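Local atomic coordinates of pirin-like protein YHAK (Escherichia coli, PDB entry 2VEC), a protein that is a monomeric cytoplasmic bicupin of the pirin family with a redox-sensitive, reactive cysteine, and lacks quercetin 2,3-dioxygenase activity. Residues A[85-96]-A[108-118]; A[158-169]-A[181-189]. All blocks are in the same frame, centred on the assembly; numbering follows the deposited sequence.

Contact 1: A[85-96]-A[108-118]; sequences VDILNVILDGEA and ASAGEALLLST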
loop_
_atom_site.group_PDB
_atom_site.type_symbol
_atom_site.label_atom_id
_atom_site.label_comp_id
_atom_site.label_asym_id
_atom_site.label_seq_id
_atom_site.Cartn_x
_atom_site.Cartn_y
_atom_site.Cartn_z
ATOM N N VAL A 85 4.208 14.224 -2.056
ATOM C CA VAL A 85 3.804 12.829 -2.137
ATOM C C VAL A 85 2.346 12.732 -1.702
ATOM O O VAL A 85 1.880 13.557 -0.910
ATOM C CB VAL A 85 4.635 11.899 -1.208
ATOM C CG1 VAL A 85 6.086 11.753 -1.726
ATOM C CG2 VAL A 85 4.592 12.385 0.281
ATOM N N ASP A 86 1.646 11.746 -2.238
ATOM C CA ASP A 86 0.322 11.392 -1.752
ATOM C C ASP A 86 0.457 10.184 -0.884
ATOM O O ASP A 86 1.374 9.373 -1.064
ATOM C CB ASP A 86 -0.598 11.084 -2.917
ATOM C CG ASP A 86 -0.909 12.346 -3.735
ATOM O OD1 ASP A 86 -0.826 13.468 -3.169
ATOM O OD2 ASP A 86 -1.233 12.210 -4.923
ATOM N N ILE A 87 -0.480 10.058 0.051
ATOM C CA ILE A 87 -0.357 9.057 1.122
ATOM C C ILE A 87 -1.509 8.093 0.994
ATOM O O ILE A 87 -2.663 8.511 0.970
ATOM C CB ILE A 87 -0.444 9.759 2.517
ATOM C CG1 ILE A 87 0.610 10.876 2.679
ATOM C CG2 ILE A 87 -0.387 8.757 3.673
ATOM C CD1 ILE A 87 2.024 10.455 2.435
ATOM N N LEU A 88 -1.223 6.802 0.935
ATOM C CA LEU A 88 -2.298 5.822 0.927
ATOM C C LEU A 88 -2.148 4.923 2.125
ATOM O O LEU A 88 -1.105 4.270 2.277
ATOM C CB LEU A 88 -2.233 5.015 -0.370
ATOM C CG LEU A 88 -3.468 4.204 -0.807
ATOM C CD1 LEU A 88 -3.464 4.008 -2.327
ATOM C CD2 LEU A 88 -3.499 2.846 -0.073
ATOM N N ASN A 89 -3.181 4.888 2.977
ATOM C CA ASN A 89 -3.186 4.103 4.190
ATOM C C ASN A 89 -4.127 2.915 4.044
ATOM O O ASN A 89 -5.258 3.049 3.533
ATOM C CB ASN A 89 -3.645 4.959 5.412
ATOM C CG ASN A 89 -2.653 6.097 5.738
ATOM O OD1 ASN A 89 -1.453 5.968 5.507
ATOM N ND2 ASN A 89 -3.161 7.229 6.168
ATOM N N VAL A 90 -3.674 1.763 4.499
ATOM C CA VAL A 90 -4.489 0.591 4.521
ATOM C C VAL A 90 -4.553 0.248 5.997
ATOM O O VAL A 90 -3.535 -0.076 6.618
ATOM C CB VAL A 90 -3.834 -0.548 3.720
ATOM C CG1 VAL A 90 -4.656 -1.868 3.827
ATOM C CG2 VAL A 90 -3.619 -0.103 2.255
ATOM N N ILE A 91 -5.729 0.427 6.569
ATOM C CA ILE A 91 -5.935 0.083 7.980
ATOM C C ILE A 91 -6.052 -1.422 8.138
ATOM O O ILE A 91 -6.967 -2.042 7.610
ATOM C CB ILE A 91 -7.174 0.729 8.581
ATOM C CG1 ILE A 91 -7.263 2.222 8.208
ATOM C CG2 ILE A 91 -7.138 0.564 10.124
ATOM C CD1 ILE A 91 -6.051 3.050 8.632
ATOM N N LEU A 92 -5.130 -1.983 8.907
ATOM C CA LEU A 92 -5.074 -3.412 9.192
ATOM C C LEU A 92 -5.768 -3.798 10.486
ATOM O O LEU A 92 -6.296 -4.905 10.580
ATOM C CB LEU A 92 -3.604 -3.871 9.247
ATOM C CG LEU A 92 -2.893 -3.591 7.912
ATOM C CD1 LEU A 92 -1.383 -3.880 8.073
ATOM C CD2 LEU A 92 -3.487 -4.442 6.769
ATOM N N ASP A 93 -5.738 -2.930 11.496
ATOM C CA ASP A 93 -6.378 -3.265 12.774
ATOM C C ASP A 93 -6.683 -1.966 13.430
ATOM O O ASP A 93 -5.886 -1.039 13.353
ATOM C CB ASP A 93 -5.473 -4.162 13.690
ATOM C CG ASP A 93 -6.157 -4.614 14.996
ATOM O OD1 ASP A 93 -7.321 -5.121 15.000
ATOM O OD2 ASP A 93 -5.453 -4.547 16.044
ATOM N N GLY A 94 -7.862 -1.897 14.045
ATOM C CA GLY A 94 -8.287 -0.713 14.775
ATOM C C GLY A 94 -8.948 0.363 13.926
ATOM O O GLY A 94 -9.535 0.079 12.891
ATOM N N GLU A 95 -8.830 1.605 14.378
ATOM C CA GLU A 95 -9.525 2.733 13.776
ATOM C C GLU A 95 -8.743 3.991 14.074
ATOM O O GLU A 95 -8.143 4.140 15.144
ATOM C CB GLU A 95 -10.978 2.872 14.322
ATOM C CG GLU A 95 -11.134 2.555 15.784
ATOM C CD GLU A 95 -12.490 2.920 16.353
ATOM O OE1 GLU A 95 -13.357 3.444 15.609
ATOM O OE2 GLU A 95 -12.677 2.684 17.569
ATOM N N ALA A 96 -8.786 4.921 13.134
ATOM C CA ALA A 96 -7.982 6.115 13.224
ATOM C C ALA A 96 -8.726 7.289 12.625
ATOM O O ALA A 96 -9.572 7.111 11.746
ATOM C CB ALA A 96 -6.676 5.899 12.477
ATOM N N ALA A 108 -10.990 6.162 9.461
ATOM C CA ALA A 108 -10.842 4.890 8.744
ATOM C C ALA A 108 -10.670 3.730 9.712
ATOM O O ALA A 108 -9.831 3.811 10.578
ATOM C CB ALA A 108 -9.665 4.950 7.799
ATOM N N SER A 109 -11.469 2.676 9.562
ATOM C CA SER A 109 -11.321 1.437 10.360
ATOM C C SER A 109 -10.653 0.299 9.584
ATOM O O SER A 109 -10.417 0.390 8.382
ATOM C CB SER A 109 -12.670 0.938 10.858
ATOM O OG SER A 109 -13.444 1.971 11.435
ATOM N N ALA A 110 -10.359 -0.786 10.292
ATOM C CA ALA A 110 -9.762 -1.978 9.683
ATOM C C ALA A 110 -10.599 -2.378 8.477
ATOM O O ALA A 110 -11.850 -2.364 8.550
ATOM C CB ALA A 110 -9.747 -3.111 10.704
ATOM N N GLY A 111 -9.931 -2.724 7.386
ATOM C CA GLY A 111 -10.635 -3.146 6.195
ATOM C C GLY A 111 -10.851 -2.047 5.159
ATOM O O GLY A 111 -11.418 -2.316 4.093
ATOM N N GLU A 112 -10.426 -0.819 5.485
ATOM C CA GLU A 112 -10.537 0.311 4.589
ATOM C C GLU A 112 -9.171 0.776 4.143
ATOM O O GLU A 112 -8.202 0.659 4.903
ATOM C CB GLU A 112 -11.224 1.487 5.269
ATOM C CG GLU A 112 -12.725 1.248 5.574
ATOM C CD GLU A 112 -13.351 2.474 6.236
ATOM O OE1 GLU A 112 -13.157 2.663 7.471
ATOM O OE2 GLU A 112 -13.995 3.261 5.528
ATOM N N ALA A 113 -9.132 1.314 2.925
ATOM C CA ALA A 113 -7.971 2.012 2.396
ATOM C C ALA A 113 -8.342 3.492 2.194
ATOM O O ALA A 113 -9.473 3.830 1.777
ATOM C CB ALA A 113 -7.516 1.356 1.055
ATOM N N LEU A 114 -7.399 4.368 2.497
ATOM C CA LEU A 114 -7.631 5.808 2.478
ATOM C C LEU A 114 -6.543 6.435 1.609
ATOM O O LEU A 114 -5.362 6.145 1.835
ATOM C CB LEU A 114 -7.511 6.325 3.920
ATOM C CG LEU A 114 -7.298 7.820 4.222
ATOM C CD1 LEU A 114 -8.531 8.655 3.811
ATOM C CD2 LEU A 114 -7.074 7.999 5.691
ATOM N N LEU A 115 -6.921 7.317 0.689
ATOM C CA LEU A 115 -5.942 8.099 -0.050
ATOM C C LEU A 115 -6.040 9.590 0.322
ATOM O O LEU A 115 -7.102 10.203 0.233
ATOM C CB LEU A 115 -6.115 7.914 -1.571
ATOM C CG LEU A 115 -5.136 8.724 -2.430
ATOM C CD1 LEU A 115 -3.708 8.139 -2.378
ATOM C CD2 LEU A 115 -5.586 8.822 -3.890
ATOM N N LEU A 116 -4.931 10.171 0.762
ATOM C CA LEU A 116 -4.864 11.626 0.982
ATOM C C LEU A 116 -4.008 12.217 -0.111
ATOM O O LEU A 116 -2.829 11.874 -0.210
ATOM C CB LEU A 116 -4.248 11.909 2.366
ATOM C CG LEU A 116 -4.974 11.247 3.540
ATOM C CD1 LEU A 116 -4.164 11.425 4.827
ATOM C CD2 LEU A 116 -6.359 11.897 3.680
ATOM N N SER A 117 -4.603 13.088 -0.925
ATOM C CA SER A 117 -3.885 13.748 -2.034
ATOM C C SER A 117 -3.460 15.046 -1.418
ATOM O O SER A 117 -4.288 15.943 -1.242
ATOM C CB SER A 117 -4.801 13.953 -3.235
ATOM O OG SER A 117 -5.095 12.666 -3.778
ATOM N N THR A 118 -2.205 15.097 -0.973
ATOM C CA THR A 118 -1.796 16.143 -0.032
ATOM C C THR A 118 -1.484 17.437 -0.765
ATOM O O THR A 118 -1.240 17.439 -1.987
ATOM C CB THR A 118 -0.590 15.727 0.839
ATOM O OG1 THR A 118 0.566 15.608 0.014
ATOM C CG2 THR A 118 -0.847 14.384 1.542
#
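Asp86 OD1 is gripped twice: Thr118 N donates to it at 3.1 Å, coming from above the carboxylate plane, and Arg179 forms a salt bridge with the same oxygen. OD2 is held by Gln180, so the buried carboxylate has partners on both oxygens, which probably favours its charged form. Beside it Thr118 OG1 donates to Val85 O at 2.6 Å. These bonds close one end of a strand pair in the N-terminal cupin barrel, where strands 85-93 and 112-116 run antiparallel at 164°. Reciprocal backbone bonds join Ile87 to Leu116 and Asn89 to Leu114. On the face that carries Asn89, its amide lies alongside Leu114, Asn89 ND2 4.0 Å from Leu114 CD2, and the amide oxygen is taken by Gln139. On the other face Leu88 CB meets Leu115 CD1.

Beyond Val90 the regular pairing gives way to turn bonds, Ile91 N to Glu112 O and Gly111 N to Ile91 O, and resumes one residue out of step, Glu95 opposite Ser109 and Ala96 opposite Ala108, where both segments pass between two sheets of the barrel. In 108-118 a type II turn from Ser109 to Glu112 makes the passage; Glu112 OE1 braces it by accepting from Ser109 N at 2.7 Å. Ile91 CG1, beside the backbone N (chi1 -46°), reaches Ala108 CB at 3.7 Å, while Ile91 CG2 rests 3.5 Å from Ala110 N.

Contact 2: A[158-169]-A[181-189]; sequences LNMGKQQLIASP and QVWLHHIVL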
loop_
_atom_site.group_PDB
_atom_site.type_symbol
_atom_site.label_atom_id
_atom_site.label_comp_id
_atom_site.label_asym_id
_atom_site.label_seq_id
_atom_site.Cartn_x
_atom_site.Cartn_y
_atom_site.Cartn_z
ATOM N N LEU A 158 -12.139 -2.605 1.422
ATOM C CA LEU A 158 -11.469 -3.788 0.839
ATOM C C LEU A 158 -12.418 -4.963 0.796
ATOM O O LEU A 158 -13.039 -5.316 1.818
ATOM C CB LEU A 158 -10.212 -4.172 1.634
ATOM C CG LEU A 158 -9.163 -3.083 1.712
ATOM C CD1 LEU A 158 -8.058 -3.550 2.687
ATOM C CD2 LEU A 158 -8.557 -2.846 0.337
ATOM N N ASN A 159 -12.591 -5.533 -0.388
ATOM C CA ASN A 159 -13.513 -6.660 -0.509
ATOM C C ASN A 159 -12.917 -7.988 -0.049
ATOM O O ASN A 159 -13.684 -8.913 0.215
ATOM C CB ASN A 159 -14.213 -6.767 -1.878
ATOM C CG ASN A 159 -13.277 -7.159 -3.031
ATOM O OD1 ASN A 159 -12.346 -7.937 -2.871
ATOM N ND2 ASN A 159 -13.584 -6.652 -4.226
ATOM N N MET A 160 -11.577 -8.058 0.047
ATOM C CA MET A 160 -10.891 -9.258 0.622
ATOM C C MET A 160 -10.996 -10.509 -0.277
ATOM O O MET A 160 -10.807 -11.645 0.182
ATOM C CB MET A 160 -11.419 -9.566 2.040
ATOM C CG MET A 160 -11.298 -8.395 3.027
ATOM S SD MET A 160 -9.571 -7.860 3.226
ATOM C CE MET A 160 -9.708 -6.624 4.494
ATOM N N GLY A 161 -11.274 -10.298 -1.565
ATOM C CA GLY A 161 -11.343 -11.432 -2.501
ATOM C C GLY A 161 -9.910 -11.801 -2.929
ATOM O O GLY A 161 -8.933 -11.233 -2.438
ATOM N N LYS A 162 -9.785 -12.756 -3.850
ATOM C CA LYS A 162 -8.440 -13.176 -4.304
ATOM C C LYS A 162 -7.594 -11.997 -4.745
ATOM O O LYS A 162 -6.415 -11.890 -4.348
ATOM C CB LYS A 162 -8.512 -14.202 -5.424
ATOM C CG LYS A 162 -9.186 -15.512 -5.039
ATOM C CD LYS A 162 -9.023 -16.581 -6.146
ATOM C CE LYS A 162 -7.532 -16.751 -6.571
ATOM N NZ LYS A 162 -7.423 -17.789 -7.651
ATOM N N GLN A 163 -8.154 -11.113 -5.580
ATOM C CA GLN A 163 -7.434 -9.883 -5.934
ATOM C C GLN A 163 -8.401 -8.758 -6.171
ATOM O O GLN A 163 -9.497 -8.987 -6.703
ATOM C CB GLN A 163 -6.558 -10.058 -7.184
ATOM C CG GLN A 163 -7.311 -10.553 -8.465
ATOM C CD GLN A 163 -6.401 -10.381 -9.674
ATOM O OE1 GLN A 163 -6.079 -9.236 -10.069
ATOM N NE2 GLN A 163 -5.948 -11.496 -10.240
ATOM N N GLN A 164 -8.047 -7.553 -5.746
ATOM C CA GLN A 164 -8.881 -6.376 -6.006
ATOM C C GLN A 164 -7.983 -5.253 -6.478
ATOM O O GLN A 164 -6.917 -5.053 -5.933
ATOM C CB GLN A 164 -9.643 -5.956 -4.739
ATOM C CG GLN A 164 -10.570 -4.758 -4.958
ATOM C CD GLN A 164 -11.299 -4.314 -3.690
ATOM O OE1 GLN A 164 -10.952 -4.699 -2.582
ATOM N NE2 GLN A 164 -12.310 -3.464 -3.868
ATOM N N LEU A 165 -8.412 -4.527 -7.504
ATOM C CA LEU A 165 -7.726 -3.299 -7.888
ATOM C C LEU A 165 -8.234 -2.220 -6.936
ATOM O O LEU A 165 -9.439 -1.913 -6.920
ATOM C CB LEU A 165 -8.074 -2.976 -9.354
ATOM C CG LEU A 165 -7.569 -1.635 -9.869
ATOM C CD1 LEU A 165 -6.012 -1.677 -10.019
ATOM C CD2 LEU A 165 -8.237 -1.316 -11.174
ATOM N N ILE A 166 -7.355 -1.684 -6.086
ATOM C CA ILE A 166 -7.822 -0.770 -5.054
ATOM C C ILE A 166 -7.429 0.669 -5.370
ATOM O O ILE A 166 -7.914 1.608 -4.723
ATOM C CB ILE A 166 -7.388 -1.215 -3.629
ATOM C CG1 ILE A 166 -5.843 -1.156 -3.455
ATOM C CG2 ILE A 166 -7.984 -2.612 -3.292
ATOM C CD1 ILE A 166 -5.367 -1.208 -1.955
ATOM N N ALA A 167 -6.545 0.866 -6.353
ATOM C CA ALA A 167 -6.252 2.237 -6.805
ATOM C C ALA A 167 -5.750 2.218 -8.238
ATOM O O ALA A 167 -5.020 1.291 -8.618
ATOM C CB ALA A 167 -5.217 2.894 -5.865
ATOM N N SER A 168 -6.114 3.238 -9.023
ATOM C CA SER A 168 -5.707 3.306 -10.401
ATOM C C SER A 168 -5.811 4.758 -10.884
ATOM O O SER A 168 -6.369 5.623 -10.171
ATOM C CB SER A 168 -6.641 2.433 -11.233
ATOM O OG SER A 168 -8.000 2.874 -11.079
ATOM N N PRO A 169 -5.252 5.041 -12.073
ATOM C CA PRO A 169 -5.221 6.393 -12.617
ATOM C C PRO A 169 -6.616 6.989 -12.822
ATOM O O PRO A 169 -6.783 8.209 -12.664
ATOM C CB PRO A 169 -4.476 6.226 -13.956
ATOM C CG PRO A 169 -3.624 5.036 -13.752
ATOM C CD PRO A 169 -4.494 4.096 -12.911
ATOM N N GLN A 181 0.357 7.397 -12.463
ATOM C CA GLN A 181 0.062 6.283 -13.391
ATOM C C GLN A 181 0.423 4.953 -12.737
ATOM O O GLN A 181 1.361 4.255 -13.148
ATOM C CB GLN A 181 0.835 6.447 -14.708
ATOM C CG GLN A 181 0.294 7.501 -15.614
ATOM C CD GLN A 181 -1.186 7.339 -15.913
ATOM O OE1 GLN A 181 -1.974 8.228 -15.607
ATOM N NE2 GLN A 181 -1.577 6.181 -16.499
ATOM N N VAL A 182 -0.296 4.630 -11.665
ATOM C CA VAL A 182 0.047 3.513 -10.809
ATOM C C VAL A 182 -1.215 2.653 -10.638
ATOM O O VAL A 182 -2.330 3.199 -10.590
ATOM C CB VAL A 182 0.531 4.030 -9.392
ATOM C CG1 VAL A 182 0.538 2.930 -8.324
ATOM C CG2 VAL A 182 1.899 4.656 -9.545
ATOM N N TRP A 183 -1.058 1.329 -10.643
ATOM C CA TRP A 183 -2.223 0.453 -10.373
ATOM C C TRP A 183 -1.856 -0.357 -9.156
ATOM O O TRP A 183 -0.789 -0.975 -9.123
ATOM C CB TRP A 183 -2.562 -0.487 -11.543
ATOM C CG TRP A 183 -3.240 0.192 -12.731
ATOM C CD1 TRP A 183 -4.566 0.107 -13.079
ATOM C CD2 TRP A 183 -2.618 0.993 -13.736
ATOM N NE1 TRP A 183 -4.807 0.816 -14.233
ATOM C CE2 TRP A 183 -3.620 1.355 -14.669
ATOM C CE3 TRP A 183 -1.305 1.408 -13.970
ATOM C CZ2 TRP A 183 -3.364 2.158 -15.781
ATOM C CZ3 TRP A 183 -1.043 2.217 -15.098
ATOM C CH2 TRP A 183 -2.072 2.579 -15.990
ATOM N N LEU A 184 -2.737 -0.362 -8.164
ATOM C CA LEU A 184 -2.412 -1.021 -6.880
ATOM C C LEU A 184 -3.430 -2.102 -6.643
ATOM O O LEU A 184 -4.642 -1.839 -6.736
ATOM C CB LEU A 184 -2.526 -0.018 -5.731
ATOM C CG LEU A 184 -2.273 -0.523 -4.304
ATOM C CD1 LEU A 184 -0.837 -1.158 -4.178
ATOM C CD2 LEU A 184 -2.431 0.599 -3.222
ATOM N N HIS A 185 -2.934 -3.293 -6.335
ATOM C CA HIS A 185 -3.782 -4.463 -6.150
ATOM C C HIS A 185 -3.556 -4.997 -4.746
ATOM O O HIS A 185 -2.401 -5.059 -4.273
ATOM C CB HIS A 185 -3.421 -5.569 -7.151
ATOM C CG HIS A 185 -3.451 -5.125 -8.588
ATOM N ND1 HIS A 185 -4.558 -5.294 -9.392
ATOM C CD2 HIS A 185 -2.504 -4.558 -9.368
ATOM C CE1 HIS A 185 -4.301 -4.839 -10.604
ATOM N NE2 HIS A 185 -3.058 -4.386 -10.619
ATOM N N HIS A 186 -4.655 -5.411 -4.127
ATOM C CA HIS A 186 -4.665 -6.063 -2.803
ATOM C C HIS A 186 -5.021 -7.514 -3.026
ATOM O O HIS A 186 -6.007 -7.806 -3.699
ATOM C CB HIS A 186 -5.686 -5.387 -1.891
ATOM C CG HIS A 186 -5.736 -5.977 -0.492
ATOM N ND1 HIS A 186 -6.904 -6.428 0.079
ATOM C CD2 HIS A 186 -4.769 -6.154 0.448
ATOM C CE1 HIS A 186 -6.658 -6.908 1.290
ATOM N NE2 HIS A 186 -5.372 -6.728 1.556
ATOM N N ILE A 187 -4.207 -8.418 -2.472
ATOM C CA ILE A 187 -4.296 -9.865 -2.725
ATOM C C ILE A 187 -4.569 -10.633 -1.445
ATOM O O ILE A 187 -3.907 -10.413 -0.457
ATOM C CB ILE A 187 -2.931 -10.381 -3.343
ATOM C CG1 ILE A 187 -2.756 -9.804 -4.737
ATOM C CG2 ILE A 187 -2.873 -11.944 -3.453
ATOM C CD1 ILE A 187 -1.720 -8.679 -4.823
ATOM N N VAL A 188 -5.556 -11.522 -1.452
ATOM C CA VAL A 188 -5.849 -12.342 -0.268
ATOM C C VAL A 188 -6.014 -13.751 -0.789
ATOM O O VAL A 188 -6.981 -14.026 -1.515
ATOM C CB VAL A 188 -7.159 -11.865 0.495
ATOM C CG1 VAL A 188 -7.373 -12.691 1.788
ATOM C CG2 VAL A 188 -7.054 -10.336 0.835
ATOM N N LEU A 189 -5.091 -14.633 -0.435
ATOM C CA LEU A 189 -5.077 -16.016 -0.974
ATOM C C LEU A 189 -4.871 -17.018 0.143
ATOM O O LEU A 189 -4.145 -16.707 1.105
ATOM C CB LEU A 189 -3.922 -16.201 -1.984
ATOM C CG LEU A 189 -3.974 -15.369 -3.283
ATOM C CD1 LEU A 189 -2.694 -15.472 -4.123
ATOM C CD2 LEU A 189 -5.239 -15.649 -4.133
HETATM O O HOH W 1 -9.432 -6.688 -1.222
HETATM O O HOH W 2 -9.807 -13.922 -0.402
HETATM O O HOH W 3 -8.457 -8.685 -2.515
HETATM O O HOH W 4 -6.647 -7.058 -9.071
#
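A classic beta bulge interrupts the antiparallel pair formed by strands 163-168 and 183-189: Ile166 and Ala167 both face Leu184, whose carbonyl oxygen takes a bond of 2.8 Å from Ile166 N and a weak one from Ala167 N. The bulge shifts the register by one residue. Ile166 lays its CG1 arm across Leu184, with Ile166 CD1 3.7 Å from Leu184 CD2. The other branch of Ile166, CG2, turns to His186 CB.

At the 181 end Pro169 covers one face of the Trp183 indole, its CD over the five-membered ring at 3.6 Å from the centroid, a CH-pi contact, while CG reaches the six-membered ring; His200 also stacks on this indole. Leu165 CD1 lies in the indole plane at its edge and over the face of the His185 imidazole, 4.0 Å from that centroid. Both strands belong to one sheet of the C-terminal cupin barrel, and Leu184 and His186 share the face opposite His185.

The His186 ring is fixed by several neighbours. Its CG stands anti to the backbone N (chi1 -179°), which carries the ring against the loop of Leu158 and Met160. Leu158 CD1 sits over one face, whereas Met160 SD comes to the edge, 3.6 Å from His186 CE1. Water 1, also at the edge, joins His186 ND1 to Met160 N and Gln164 OE1; His186 NE2 is hydrogen-bonded to Arg248. Gln164 OE1 additionally accepts from Asn159 N at 2.9 Å, tying the loop back to the strand, and an Asx turn at Asn159 shapes it. Water 4 links His185 ND1 to Gln163 OE1, while Gln163 NE2 is hydrogen-bonded to the carbonyl oxygen of Asn196.

How the contacts relate
Contact 1 closes before contact 2 opens along the chain, and their centres lie about 14 Å apart. The first belongs to the N-terminal cupin barrel and spans two of its sheets; the second lies in a sheet of the C-terminal barrel, with the loop at 158-162 leading into it from strand 153-157, an outer strand of the six-stranded N-terminal sheet. The two meet where the barrels join: Leu88 CD1 packs on Leu184 CD2 at 3.7 Å, Val90 CG1 on Leu158 CD1, and Gly111 O probably accepts a hydrogen bond from Leu158 N. Leu88 thus joins the two halves of this bicupin directly, while Leu158 ties the linking loop to the N-terminal barrel.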